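Local coordinates for glycosyl hydrolase, family 8 (Clostridium perfringens, PDB 3REN), which probably hydrolyses alpha-linked glucans as an alpha-amylase related to glycosyl hydrolase family 8, with an (alpha/alpha)6-barrel fold, at residues K24-F29 and F336-A341; T43-K48 and D318-G323; I200-I205 and Q221-E226; P210-V215 and T235-N240. One frame throughout, in Å; residues are numbered along the deposited sequence.

Interaction 1 (K24-F29 and F336-A341)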
loop_
_atom_site.group_PDB
_atom_site.type_symbol
_atom_site.label_atom_id
_atom_site.label_comp_id
_atom_site.label_asym_id
_atom_site.label_seq_id
_atom_site.Cartn_x
_atom_site.Cartn_y
_atom_site.Cartn_z
ATOM N N LYS A 24 3.318 4.724 -18.601
ATOM C CA LYS A 24 2.295 5.436 -19.391
ATOM C C LYS A 24 1.075 4.579 -19.682
ATOM O O LYS A 24 -0.073 5.031 -19.543
ATOM C CB LYS A 24 2.846 5.982 -20.721
ATOM C CG LYS A 24 1.758 6.720 -21.559
ATOM C CD LYS A 24 2.370 7.741 -22.501
ATOM C CE LYS A 24 1.485 8.074 -23.709
ATOM N NZ LYS A 24 0.051 7.685 -23.697
HETATM N N MSE A 25 1.329 3.356 -20.129
HETATM C CA MSE A 25 0.250 2.439 -20.498
HETATM C C MSE A 25 -0.628 2.183 -19.283
HETATM O O MSE A 25 -1.877 2.141 -19.390
HETATM C CB MSE A 25 0.867 1.087 -20.907
HETATM C CG MSE A 25 1.564 1.055 -22.279
HETATM SE SE MSE A 25 2.600 -0.690 -22.472
HETATM C CE MSE A 25 1.157 -1.947 -22.140
ATOM N N LEU A 26 0.034 1.964 -18.140
ATOM C CA LEU A 26 -0.673 1.620 -16.933
ATOM C C LEU A 26 -1.469 2.846 -16.378
ATOM O O LEU A 26 -2.638 2.733 -15.976
ATOM C CB LEU A 26 0.273 1.001 -15.901
ATOM C CG LEU A 26 -0.330 0.682 -14.517
ATOM C CD1 LEU A 26 -1.594 -0.244 -14.586
ATOM C CD2 LEU A 26 0.742 0.037 -13.691
ATOM N N PHE A 27 -0.838 4.004 -16.360
ATOM C CA PHE A 27 -1.560 5.230 -15.953
ATOM C C PHE A 27 -2.763 5.483 -16.871
ATOM O O PHE A 27 -3.878 5.806 -16.390
ATOM C CB PHE A 27 -0.640 6.457 -15.973
ATOM C CG PHE A 27 -1.339 7.709 -15.523
ATOM C CD1 PHE A 27 -1.410 8.018 -14.159
ATOM C CD2 PHE A 27 -1.969 8.540 -16.443
ATOM C CE1 PHE A 27 -2.101 9.151 -13.718
ATOM C CE2 PHE A 27 -2.665 9.668 -16.011
ATOM C CZ PHE A 27 -2.721 9.977 -14.640
ATOM N N ASP A 28 -2.552 5.301 -18.175
ATOM C CA ASP A 28 -3.646 5.461 -19.165
ATOM C C ASP A 28 -4.806 4.505 -18.876
ATOM O O ASP A 28 -5.970 4.880 -18.999
ATOM C CB ASP A 28 -3.186 5.220 -20.610
ATOM C CG ASP A 28 -2.384 6.412 -21.213
ATOM O OD1 ASP A 28 -2.271 7.501 -20.581
ATOM O OD2 ASP A 28 -1.816 6.212 -22.327
ATOM N N PHE A 29 -4.498 3.263 -18.553
ATOM C CA PHE A 29 -5.555 2.290 -18.197
ATOM C C PHE A 29 -6.298 2.735 -16.933
ATOM O O PHE A 29 -7.538 2.694 -16.895
ATOM C CB PHE A 29 -4.959 0.895 -17.964
ATOM C CG PHE A 29 -5.933 -0.079 -17.383
ATOM C CD1 PHE A 29 -7.010 -0.534 -18.153
ATOM C CD2 PHE A 29 -5.772 -0.541 -16.080
ATOM C CE1 PHE A 29 -7.943 -1.424 -17.624
ATOM C CE2 PHE A 29 -6.696 -1.452 -15.542
ATOM C CZ PHE A 29 -7.802 -1.873 -16.310
ATOM N N PHE A 336 -6.140 -2.126 -6.529
ATOM C CA PHE A 336 -4.979 -2.211 -5.639
ATOM C C PHE A 336 -3.696 -2.743 -6.332
ATOM O O PHE A 336 -2.599 -2.182 -6.147
ATOM C CB PHE A 336 -5.328 -3.042 -4.401
ATOM C CG PHE A 336 -4.225 -3.121 -3.388
ATOM C CD1 PHE A 336 -3.872 -2.006 -2.634
ATOM C CD2 PHE A 336 -3.572 -4.340 -3.154
ATOM C CE1 PHE A 336 -2.855 -2.082 -1.661
ATOM C CE2 PHE A 336 -2.565 -4.441 -2.197
ATOM C CZ PHE A 336 -2.187 -3.324 -1.447
ATOM N N ASP A 337 -3.832 -3.796 -7.136
ATOM C CA ASP A 337 -2.670 -4.332 -7.853
ATOM C C ASP A 337 -2.155 -3.401 -8.917
ATOM O O ASP A 337 -0.950 -3.272 -9.086
ATOM C CB ASP A 337 -2.975 -5.693 -8.462
ATOM C CG ASP A 337 -3.055 -6.782 -7.407
ATOM O OD1 ASP A 337 -2.312 -6.698 -6.400
ATOM O OD2 ASP A 337 -3.880 -7.687 -7.574
ATOM N N ASN A 338 -3.079 -2.745 -9.617
ATOM C CA ASN A 338 -2.732 -1.778 -10.639
ATOM C C ASN A 338 -2.011 -0.541 -10.098
ATOM O O ASN A 338 -1.008 -0.102 -10.677
ATOM C CB ASN A 338 -3.964 -1.416 -11.477
ATOM C CG ASN A 338 -4.368 -2.557 -12.399
ATOM O OD1 ASN A 338 -3.925 -2.604 -13.533
ATOM N ND2 ASN A 338 -5.175 -3.512 -11.890
ATOM N N LEU A 339 -2.500 -0.005 -8.978
ATOM C CA LEU A 339 -1.853 1.162 -8.358
ATOM C C LEU A 339 -0.466 0.853 -7.777
ATOM O O LEU A 339 0.464 1.698 -7.859
ATOM C CB LEU A 339 -2.765 1.789 -7.297
ATOM C CG LEU A 339 -3.995 2.458 -7.889
ATOM C CD1 LEU A 339 -5.110 2.496 -6.793
ATOM C CD2 LEU A 339 -3.608 3.887 -8.476
ATOM N N ASN A 340 -0.316 -0.334 -7.181
ATOM C CA ASN A 340 0.991 -0.710 -6.626
ATOM C C ASN A 340 1.991 -0.875 -7.775
ATOM O O ASN A 340 3.121 -0.378 -7.695
ATOM C CB ASN A 340 0.892 -1.977 -5.764
ATOM C CG ASN A 340 0.361 -1.689 -4.363
ATOM O OD1 ASN A 340 0.686 -0.657 -3.779
ATOM N ND2 ASN A 340 -0.456 -2.591 -3.823
ATOM N N ALA A 341 1.535 -1.487 -8.871
ATOM C CA ALA A 341 2.367 -1.623 -10.086
ATOM C C ALA A 341 2.772 -0.259 -10.643
ATOM O O ALA A 341 3.880 -0.097 -11.137
ATOM C CB ALA A 341 1.624 -2.416 -11.170
#

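Interaction 2 (T43-K48 and D318-G323)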
loop_
_atom_site.group_PDB
_atom_site.type_symbol
_atom_site.label_atom_id
_atom_site.label_comp_id
_atom_site.label_asym_id
_atom_site.label_seq_id
_atom_site.Cartn_x
_atom_site.Cartn_y
_atom_site.Cartn_z
ATOM N N THR A 43 -12.672 0.525 -7.562
ATOM C CA THR A 43 -12.046 -0.654 -6.946
ATOM C C THR A 43 -11.843 -1.810 -7.934
ATOM O O THR A 43 -10.816 -2.475 -7.898
ATOM C CB THR A 43 -12.903 -1.102 -5.759
ATOM O OG1 THR A 43 -13.056 0.025 -4.884
ATOM C CG2 THR A 43 -12.250 -2.295 -5.025
ATOM N N ASN A 44 -12.830 -2.039 -8.796
ATOM C CA ASN A 44 -12.762 -3.021 -9.868
ATOM C C ASN A 44 -13.172 -2.425 -11.225
ATOM O O ASN A 44 -13.871 -1.344 -11.277
ATOM C CB ASN A 44 -13.695 -4.202 -9.554
ATOM C CG ASN A 44 -13.423 -4.819 -8.215
ATOM O OD1 ASN A 44 -14.248 -4.750 -7.343
ATOM N ND2 ASN A 44 -12.255 -5.405 -8.039
ATOM N N TYR A 45 -12.800 -3.121 -12.314
ATOM C CA TYR A 45 -13.103 -2.632 -13.656
ATOM C C TYR A 45 -14.611 -2.688 -13.927
ATOM O O TYR A 45 -15.176 -1.817 -14.605
ATOM C CB TYR A 45 -12.298 -3.422 -14.715
ATOM C CG TYR A 45 -12.611 -3.071 -16.131
ATOM C CD1 TYR A 45 -12.256 -1.829 -16.662
ATOM C CD2 TYR A 45 -13.293 -3.944 -16.937
ATOM C CE1 TYR A 45 -12.571 -1.482 -17.974
ATOM C CE2 TYR A 45 -13.608 -3.608 -18.268
ATOM C CZ TYR A 45 -13.238 -2.388 -18.769
ATOM O OH TYR A 45 -13.544 -2.043 -20.079
ATOM N N ILE A 46 -15.257 -3.709 -13.354
ATOM C CA ILE A 46 -16.675 -3.978 -13.544
ATOM C C ILE A 46 -17.357 -3.810 -12.198
ATOM O O ILE A 46 -16.834 -4.266 -11.179
ATOM C CB ILE A 46 -16.837 -5.417 -14.122
ATOM C CG1 ILE A 46 -16.173 -5.492 -15.512
ATOM C CG2 ILE A 46 -18.274 -5.881 -14.144
ATOM C CD1 ILE A 46 -16.969 -4.765 -16.668
ATOM N N ASP A 47 -18.511 -3.142 -12.167
ATOM C CA ASP A 47 -19.150 -2.851 -10.874
ATOM C C ASP A 47 -19.836 -4.111 -10.311
ATOM O O ASP A 47 -19.804 -4.355 -9.105
ATOM C CB ASP A 47 -20.093 -1.629 -10.952
ATOM C CG ASP A 47 -20.866 -1.367 -9.636
ATOM O OD1 ASP A 47 -20.317 -0.855 -8.616
ATOM O OD2 ASP A 47 -22.072 -1.663 -9.632
ATOM N N LYS A 48 -20.411 -4.917 -11.187
ATOM C CA LYS A 48 -21.076 -6.156 -10.782
ATOM C C LYS A 48 -20.678 -7.319 -11.658
ATOM O O LYS A 48 -20.961 -7.307 -12.862
ATOM C CB LYS A 48 -22.582 -5.989 -10.944
ATOM C CG LYS A 48 -23.325 -5.327 -9.816
ATOM C CD LYS A 48 -24.839 -5.578 -10.062
ATOM C CE LYS A 48 -25.726 -5.202 -8.861
ATOM N NZ LYS A 48 -27.204 -5.198 -9.211
ATOM N N ASP A 318 -5.757 -4.868 -28.437
ATOM C CA ASP A 318 -7.198 -5.083 -28.709
ATOM C C ASP A 318 -8.009 -5.437 -27.451
ATOM O O ASP A 318 -9.227 -5.607 -27.522
ATOM C CB ASP A 318 -7.404 -6.165 -29.790
ATOM C CG ASP A 318 -6.698 -5.821 -31.138
ATOM O OD1 ASP A 318 -6.695 -4.627 -31.564
ATOM O OD2 ASP A 318 -6.124 -6.759 -31.759
ATOM N N SER A 319 -7.335 -5.574 -26.311
ATOM C CA SER A 319 -8.029 -5.799 -25.053
ATOM C C SER A 319 -8.428 -4.460 -24.438
ATOM O O SER A 319 -7.612 -3.535 -24.375
ATOM C CB SER A 319 -7.127 -6.504 -24.044
ATOM O OG SER A 319 -7.867 -6.815 -22.869
ATOM N N VAL A 320 -9.663 -4.385 -23.943
ATOM C CA VAL A 320 -10.067 -3.238 -23.138
ATOM C C VAL A 320 -9.159 -3.073 -21.916
ATOM O O VAL A 320 -9.089 -1.975 -21.338
ATOM C CB VAL A 320 -11.547 -3.301 -22.713
ATOM C CG1 VAL A 320 -12.467 -3.385 -23.952
ATOM C CG2 VAL A 320 -11.787 -4.438 -21.747
ATOM N N LEU A 321 -8.409 -4.129 -21.565
ATOM C CA LEU A 321 -7.532 -4.077 -20.388
ATOM C C LEU A 321 -6.107 -3.745 -20.730
ATOM O O LEU A 321 -5.248 -3.791 -19.857
ATOM C CB LEU A 321 -7.569 -5.371 -19.558
ATOM C CG LEU A 321 -8.907 -5.919 -19.111
ATOM C CD1 LEU A 321 -8.712 -7.213 -18.307
ATOM C CD2 LEU A 321 -9.706 -4.834 -18.334
ATOM N N TYR A 322 -5.853 -3.420 -21.995
ATOM C CA TYR A 322 -4.516 -3.023 -22.419
ATOM C C TYR A 322 -3.901 -2.036 -21.422
ATOM O O TYR A 322 -4.468 -0.985 -21.111
ATOM C CB TYR A 322 -4.562 -2.395 -23.804
ATOM C CG TYR A 322 -3.241 -1.865 -24.246
ATOM C CD1 TYR A 322 -2.208 -2.748 -24.615
ATOM C CD2 TYR A 322 -2.995 -0.494 -24.294
ATOM C CE1 TYR A 322 -0.966 -2.285 -25.013
ATOM C CE2 TYR A 322 -1.723 -0.010 -24.696
ATOM C CZ TYR A 322 -0.729 -0.924 -25.061
ATOM O OH TYR A 322 0.519 -0.482 -25.458
ATOM N N GLY A 323 -2.726 -2.389 -20.932
ATOM C CA GLY A 323 -1.963 -1.517 -20.065
ATOM C C GLY A 323 -2.128 -1.925 -18.611
ATOM O O GLY A 323 -1.288 -1.586 -17.781
#

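Interaction 3 (I200-I205 and Q221-E226)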
loop_
_atom_site.group_PDB
_atom_site.type_symbol
_atom_site.label_atom_id
_atom_site.label_comp_id
_atom_site.label_asym_id
_atom_site.label_seq_id
_atom_site.Cartn_x
_atom_site.Cartn_y
_atom_site.Cartn_z
ATOM N N ILE A 200 6.784 -4.563 15.600
ATOM C CA ILE A 200 7.408 -5.156 14.421
ATOM C C ILE A 200 8.566 -6.044 14.845
ATOM O O ILE A 200 8.639 -7.232 14.488
ATOM C CB ILE A 200 7.966 -4.074 13.437
ATOM C CG1 ILE A 200 6.861 -3.147 12.936
ATOM C CG2 ILE A 200 8.700 -4.735 12.276
ATOM C CD1 ILE A 200 5.647 -3.860 12.494
ATOM N N GLU A 201 9.478 -5.472 15.616
ATOM C CA GLU A 201 10.710 -6.181 16.010
ATOM C C GLU A 201 10.485 -7.475 16.796
ATOM O O GLU A 201 11.229 -8.438 16.625
ATOM C CB GLU A 201 11.684 -5.246 16.737
ATOM C CG GLU A 201 12.536 -4.442 15.774
ATOM C CD GLU A 201 13.425 -3.397 16.447
ATOM O OE1 GLU A 201 13.355 -3.261 17.678
ATOM O OE2 GLU A 201 14.193 -2.687 15.737
ATOM N N ASN A 202 9.439 -7.506 17.617
ATOM C CA ASN A 202 9.085 -8.694 18.364
ATOM C C ASN A 202 8.221 -9.679 17.571
ATOM O O ASN A 202 7.826 -10.741 18.088
ATOM C CB ASN A 202 8.393 -8.326 19.686
ATOM C CG ASN A 202 9.361 -7.673 20.693
ATOM O OD1 ASN A 202 10.404 -8.223 20.994
ATOM N ND2 ASN A 202 9.008 -6.497 21.193
ATOM N N GLY A 203 7.938 -9.356 16.317
ATOM C CA GLY A 203 7.059 -10.198 15.531
ATOM C C GLY A 203 7.703 -10.966 14.395
ATOM O O GLY A 203 6.999 -11.394 13.467
ATOM N N LYS A 204 9.016 -11.187 14.442
ATOM C CA LYS A 204 9.637 -12.086 13.453
ATOM C C LYS A 204 9.059 -13.475 13.540
ATOM O O LYS A 204 8.721 -13.936 14.630
ATOM C CB LYS A 204 11.142 -12.212 13.638
ATOM C CG LYS A 204 11.958 -11.032 13.144
ATOM C CD LYS A 204 12.053 -10.973 11.651
ATOM C CE LYS A 204 13.152 -9.989 11.247
ATOM N NZ LYS A 204 13.194 -9.762 9.764
ATOM N N ILE A 205 8.970 -14.152 12.400
ATOM C CA ILE A 205 8.346 -15.460 12.354
ATOM C C ILE A 205 9.343 -16.472 12.912
ATOM O O ILE A 205 9.031 -17.145 13.880
ATOM C CB ILE A 205 7.911 -15.883 10.930
ATOM C CG1 ILE A 205 6.769 -15.010 10.401
ATOM C CG2 ILE A 205 7.500 -17.395 10.910
ATOM C CD1 ILE A 205 5.463 -15.146 11.156
ATOM N N GLN A 221 -0.893 -8.767 24.332
ATOM C CA GLN A 221 0.451 -8.450 23.834
ATOM C C GLN A 221 1.064 -9.646 23.102
ATOM O O GLN A 221 2.253 -9.881 23.190
ATOM C CB GLN A 221 1.366 -7.916 24.946
ATOM C CG GLN A 221 0.777 -6.695 25.658
ATOM C CD GLN A 221 0.900 -5.410 24.844
ATOM O OE1 GLN A 221 1.997 -4.987 24.521
ATOM N NE2 GLN A 221 -0.237 -4.782 24.527
ATOM N N LYS A 222 0.242 -10.413 22.394
ATOM C CA LYS A 222 0.736 -11.584 21.631
ATOM C C LYS A 222 0.364 -11.472 20.141
ATOM O O LYS A 222 -0.472 -10.641 19.761
ATOM C CB LYS A 222 0.137 -12.895 22.185
ATOM C CG LYS A 222 0.444 -13.197 23.679
ATOM C CD LYS A 222 1.912 -13.503 23.942
ATOM C CE LYS A 222 2.092 -13.972 25.379
ATOM N NZ LYS A 222 3.492 -13.859 25.894
ATOM N N TYR A 223 0.946 -12.336 19.319
ATOM C CA TYR A 223 0.717 -12.326 17.880
ATOM C C TYR A 223 -0.175 -13.484 17.453
ATOM O O TYR A 223 -0.456 -14.388 18.263
ATOM C CB TYR A 223 2.065 -12.379 17.142
ATOM C CG TYR A 223 2.978 -11.224 17.475
ATOM C CD1 TYR A 223 3.047 -10.093 16.638
ATOM C CD2 TYR A 223 3.795 -11.256 18.612
ATOM C CE1 TYR A 223 3.885 -9.011 16.940
ATOM C CE2 TYR A 223 4.634 -10.169 18.922
ATOM C CZ TYR A 223 4.674 -9.070 18.085
ATOM O OH TYR A 223 5.518 -8.020 18.399
ATOM N N ASP A 224 -0.648 -13.458 16.198
ATOM C CA ASP A 224 -1.358 -14.596 15.624
ATOM C C ASP A 224 -0.416 -15.809 15.682
ATOM O O ASP A 224 0.788 -15.648 15.869
ATOM C CB ASP A 224 -1.732 -14.313 14.159
ATOM C CG ASP A 224 -0.498 -14.282 13.232
ATOM O OD1 ASP A 224 0.097 -13.202 13.054
ATOM O OD2 ASP A 224 -0.075 -15.348 12.718
ATOM N N GLU A 225 -0.981 -17.010 15.526
ATOM C CA GLU A 225 -0.208 -18.248 15.458
ATOM C C GLU A 225 -0.342 -18.981 14.106
ATOM O O GLU A 225 -0.251 -20.213 14.042
ATOM C CB GLU A 225 -0.645 -19.152 16.633
ATOM C CG GLU A 225 -0.398 -18.441 17.981
ATOM C CD GLU A 225 -0.923 -19.200 19.210
ATOM O OE1 GLU A 225 -1.589 -20.250 19.081
ATOM O OE2 GLU A 225 -0.645 -18.722 20.322
ATOM N N GLU A 226 -0.591 -18.245 13.024
ATOM C CA GLU A 226 -0.755 -18.885 11.712
ATOM C C GLU A 226 0.506 -19.651 11.334
ATOM O O GLU A 226 1.608 -19.195 11.631
ATOM C CB GLU A 226 -1.005 -17.831 10.634
ATOM C CG GLU A 226 -2.045 -16.803 11.008
ATOM C CD GLU A 226 -3.415 -17.155 10.514
ATOM O OE1 GLU A 226 -3.821 -18.329 10.652
ATOM O OE2 GLU A 226 -4.099 -16.245 9.985
#

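Interaction 4 (P210-V215 and T235-N240)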
loop_
_atom_site.group_PDB
_atom_site.type_symbol
_atom_site.label_atom_id
_atom_site.label_comp_id
_atom_site.label_asym_id
_atom_site.label_seq_id
_atom_site.Cartn_x
_atom_site.Cartn_y
_atom_site.Cartn_z
ATOM N N PRO A 210 12.766 -15.179 8.128
ATOM C CA PRO A 210 12.762 -13.987 8.973
ATOM C C PRO A 210 11.769 -12.946 8.470
ATOM O O PRO A 210 12.117 -11.776 8.283
ATOM C CB PRO A 210 14.201 -13.484 8.870
ATOM C CG PRO A 210 14.688 -13.966 7.561
ATOM C CD PRO A 210 13.892 -15.197 7.175
ATOM N N LEU A 211 10.554 -13.388 8.223
ATOM C CA LEU A 211 9.471 -12.509 7.813
ATOM C C LEU A 211 8.670 -12.119 9.067
ATOM O O LEU A 211 9.165 -12.272 10.188
ATOM C CB LEU A 211 8.618 -13.209 6.749
ATOM C CG LEU A 211 9.412 -13.578 5.490
ATOM C CD1 LEU A 211 8.507 -14.341 4.521
ATOM C CD2 LEU A 211 10.096 -12.389 4.787
ATOM N N TYR A 212 7.437 -11.641 8.900
ATOM C CA TYR A 212 6.723 -11.078 10.013
ATOM C C TYR A 212 5.379 -11.700 10.249
ATOM O O TYR A 212 4.704 -12.124 9.302
ATOM C CB TYR A 212 6.551 -9.568 9.843
ATOM C CG TYR A 212 7.838 -8.861 10.025
ATOM C CD1 TYR A 212 8.345 -8.645 11.294
ATOM C CD2 TYR A 212 8.609 -8.482 8.917
ATOM C CE1 TYR A 212 9.566 -8.010 11.480
ATOM C CE2 TYR A 212 9.810 -7.805 9.096
ATOM C CZ TYR A 212 10.270 -7.564 10.390
ATOM O OH TYR A 212 11.470 -6.915 10.611
ATOM N N ARG A 213 4.989 -11.703 11.524
ATOM C CA ARG A 213 3.618 -12.042 11.910
ATOM C C ARG A 213 2.650 -11.093 11.241
ATOM O O ARG A 213 2.989 -9.932 10.964
ATOM C CB ARG A 213 3.414 -11.937 13.439
ATOM C CG ARG A 213 4.046 -13.071 14.253
ATOM C CD ARG A 213 3.231 -14.346 14.151
ATOM N NE ARG A 213 4.043 -15.534 14.420
ATOM C CZ ARG A 213 3.705 -16.773 14.042
ATOM N NH1 ARG A 213 2.569 -17.003 13.387
ATOM N NH2 ARG A 213 4.525 -17.775 14.303
ATOM N N LYS A 214 1.467 -11.579 10.998
ATOM C CA LYS A 214 0.366 -10.800 10.507
ATOM C C LYS A 214 -0.323 -9.808 11.471
ATOM O O LYS A 214 -0.479 -8.680 11.127
ATOM C CB LYS A 214 -0.685 -11.695 9.856
ATOM C CG LYS A 214 -1.618 -10.942 9.018
ATOM C CD LYS A 214 -2.945 -11.537 8.773
ATOM C CE LYS A 214 -2.845 -12.952 8.396
ATOM N N VAL A 215 -0.671 -10.255 12.671
ATOM C CA VAL A 215 -1.478 -9.426 13.630
ATOM C C VAL A 215 -0.878 -9.420 15.027
ATOM O O VAL A 215 -0.330 -10.439 15.478
ATOM C CB VAL A 215 -2.960 -9.938 13.809
ATOM C CG1 VAL A 215 -3.842 -8.884 14.520
ATOM C CG2 VAL A 215 -3.615 -10.306 12.484
ATOM N N THR A 235 6.110 -7.978 2.988
ATOM C CA THR A 235 6.769 -7.007 2.127
ATOM C C THR A 235 6.390 -5.560 2.471
ATOM O O THR A 235 7.250 -4.660 2.401
ATOM C CB THR A 235 6.615 -7.288 0.611
ATOM O OG1 THR A 235 5.247 -7.102 0.189
ATOM C CG2 THR A 235 7.091 -8.703 0.311
ATOM N N ILE A 236 5.133 -5.339 2.861
ATOM C CA ILE A 236 4.729 -3.995 3.262
ATOM C C ILE A 236 5.517 -3.623 4.526
ATOM O O ILE A 236 6.127 -2.542 4.590
ATOM C CB ILE A 236 3.204 -3.872 3.471
ATOM C CG1 ILE A 236 2.484 -4.038 2.136
ATOM C CG2 ILE A 236 2.825 -2.449 4.091
ATOM C CD1 ILE A 236 1.024 -4.400 2.250
ATOM N N VAL A 237 5.533 -4.514 5.518
ATOM C CA VAL A 237 6.260 -4.225 6.775
ATOM C C VAL A 237 7.743 -3.936 6.477
ATOM O O VAL A 237 8.337 -2.985 7.018
ATOM C CB VAL A 237 6.177 -5.410 7.756
ATOM C CG1 VAL A 237 7.123 -5.204 8.916
ATOM C CG2 VAL A 237 4.721 -5.634 8.247
ATOM N N ILE A 238 8.353 -4.770 5.636
ATOM C CA ILE A 238 9.779 -4.611 5.286
ATOM C C ILE A 238 10.045 -3.286 4.608
ATOM O O ILE A 238 10.976 -2.576 5.015
ATOM C CB ILE A 238 10.287 -5.780 4.406
ATOM C CG1 ILE A 238 10.287 -7.079 5.236
ATOM C CG2 ILE A 238 11.649 -5.467 3.804
ATOM C CD1 ILE A 238 10.332 -8.366 4.390
ATOM N N LEU A 239 9.222 -2.939 3.607
ATOM C CA LEU A 239 9.349 -1.633 2.961
ATOM C C LEU A 239 9.193 -0.489 3.980
ATOM O O LEU A 239 9.988 0.447 3.946
ATOM C CB LEU A 239 8.378 -1.474 1.804
ATOM C CG LEU A 239 8.368 -0.190 0.972
ATOM C CD1 LEU A 239 9.725 0.039 0.296
ATOM C CD2 LEU A 239 7.326 -0.363 -0.093
ATOM N N ASN A 240 8.226 -0.589 4.904
ATOM C CA ASN A 240 8.040 0.458 5.950
ATOM C C ASN A 240 9.275 0.597 6.830
ATOM O O ASN A 240 9.724 1.689 7.102
ATOM C CB ASN A 240 6.788 0.187 6.836
ATOM C CG ASN A 240 5.478 0.482 6.106
ATOM O OD1 ASN A 240 5.467 1.235 5.140
ATOM N ND2 ASN A 240 4.369 -0.110 6.565
#

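Interaction 1 (K24-F29 and F336-A341)
The first torsion of L26 (176°) swings CG away from the backbone N and carries both methyl groups over to helix 335-346, while N338 keeps CG beside its own N and brings its amide oxygen to CD1. The two methyls divide the work. CD2 of L26 settles 3.6 Å from CB of A341 and 3.5 Å from the carbonyl O of N338; CD1 lies 3.5 Å from N338 OD1. F29, on the same side of its helix, adds its ring, met obliquely: CE2 of F29 comes within 3.6 Å of N338 OD1, with ring and amide planes 43° apart. A polar oxygen is thus wedged between a leucine methyl and a phenyl group, yet it is satisfied, because OD1 bonds to the backbone N of F325. ND2 of N338 is bonded to Y334 O, and the two bonds together fix the rotation of the amide. No hydrogen bond joins 24-29 to 336-341, so the contact is packing throughout, extended by L342 and F345 against L26. The axes of the two segments pass 10.2 Å apart, their directions 144° apart. Here helix 21-33, near the start of the chain, meets the last helix, 335-346, a closure in keeping with the circular (alpha/alpha)6 barrel.

Interaction 2 (T43-K48 and D318-G323)
V320 and L321 are the two middle residues of a type I beta turn, S319 to Y322, in the loop between helices 299-312 and 335-346, and both rest on Y45 from the loop between strands 40-41 and 60-61. The main touch is a CH-pi contact. CD2 of L321 sits over the centre of the Y45 ring, 4.0 Å from the centroid and only 10° off the ring normal. V320 works farther out along the phenol: its CG2 approaches obliquely, 3.4 Å from Y45 OH and 3.9 Å from Y45 CZ. The tyrosine reaches this far because CG is anti to the backbone N (chi1 176°), which sends the ring out toward the turn. The turn is closed by Y322 N bonding to S319 O at 3.0 Å, so the valine and leucine are presented together. No hydrogen bond passes between the segments. L321 is buried, with F29 of helix 21-33 also against it, whereas the side chain of V320, exposed, is about 6 Å from a bound magnesium ion. V333 and D33 also touch Y45, and its carbonyl O is bonded to H58 NE2. The arrangement is loop-on-loop packing at the periphery of the helical barrel, an aromatic side chain resting against the corner residues of a beta turn.

Interaction 3 (I200-I205 and Q221-E226)
Y223 leaves its backbone with CB pointing toward the 200-205 segment, and chi1 of -59° puts CG beside its own N, laying one ring face against G203. Along one flank of the ring, CD1 only skirts the glycine, but CE1 of Y223 lies 3.7 Å from G203 CA. That CA stands over the face, 3.9 Å from the ring centroid and 24° off the normal, a CH-pi contact displaced toward the rim. G203 carries no side chain, so the ring rests directly on the backbone. Along the other flank, CE2 of Y223 comes obliquely within 3.3 Å of N202 O, and CZ of Y223 is 3.6 Å from N202 C. At the tip, Y223 OH touches N202 CB at 3.2 Å. The amide N of G203 is also near the hydroxyl but badly angled for a bond; it donates instead to I200 O. The hydroxyl itself is hydrogen-bonded to I199 O, which ties the tyrosine to the last turn of helix 188-201. Farther along, D224 OD2 accepts from E226 N at 3.0 Å, an Asx turn. Y223 therefore bridges outward from strand 222-223, an outermost strand of a three-stranded antiparallel sheet, to the C-terminal end of helix 188-201, with F216 of the central strand 215-217 meeting its ring.

Interaction 4 (P210-V215 and T235-N240)
The hydroxyl of Y212 has two partners outside the two segments: it is hydrogen-bonded to E248 OE2 and more weakly to K204 NZ. The bonds hold the far end of a buried ring whose body packs on V237 and I238. V237 brings CG1 over one face, 3.8 Å from the Y212 centroid and 21° off the normal, a CH-pi contact shifted toward the rim, where CD2 of Y212 is 3.6 Å away. CG1 reaches the ring because it is anti to the V237 backbone N (chi1 170°). I238 takes the edge instead: its CG1 lies in the ring plane, 4.0 Å from Y212 CE2. The same isoleucine extends CD1 to L211 CD2, also at 4.0 Å, so two successive residues of the loop meet one side chain. Between them the backbone is pinned too, Y212 N bonding to S234 OG. All four touching side chains are buried, with S251 of helix 249-262 beside L211 and I238. This is apolar packing of the loop between helix 188-201 and strand 215-217 against helix 231-243, one of the helices of the (alpha/alpha)6 barrel.

Interactions 1 and 4 are buried packing contacts on opposite sides of the chain's centre; 4 is apolar across the interface, whereas 1, between two helices, places an amide oxygen against a methyl and a ring. Interactions 2 and 3 lie partly buried. Interactions 2, 3 and 4 each set an aliphatic carbon over a tyrosine face. Interactions 1 and 2 touch where M25 packs on Y322, and share helix 21-33, since L321 also packs on F29. Interactions 3 and 4 are stitched by probable hydrogen bonds, K204 NZ to P210 O and G203 O to R213 N. No hydrogen bond spans any contact; the hydroxyls of Y212 and Y223 and the amide of N338 find partners outside their segments.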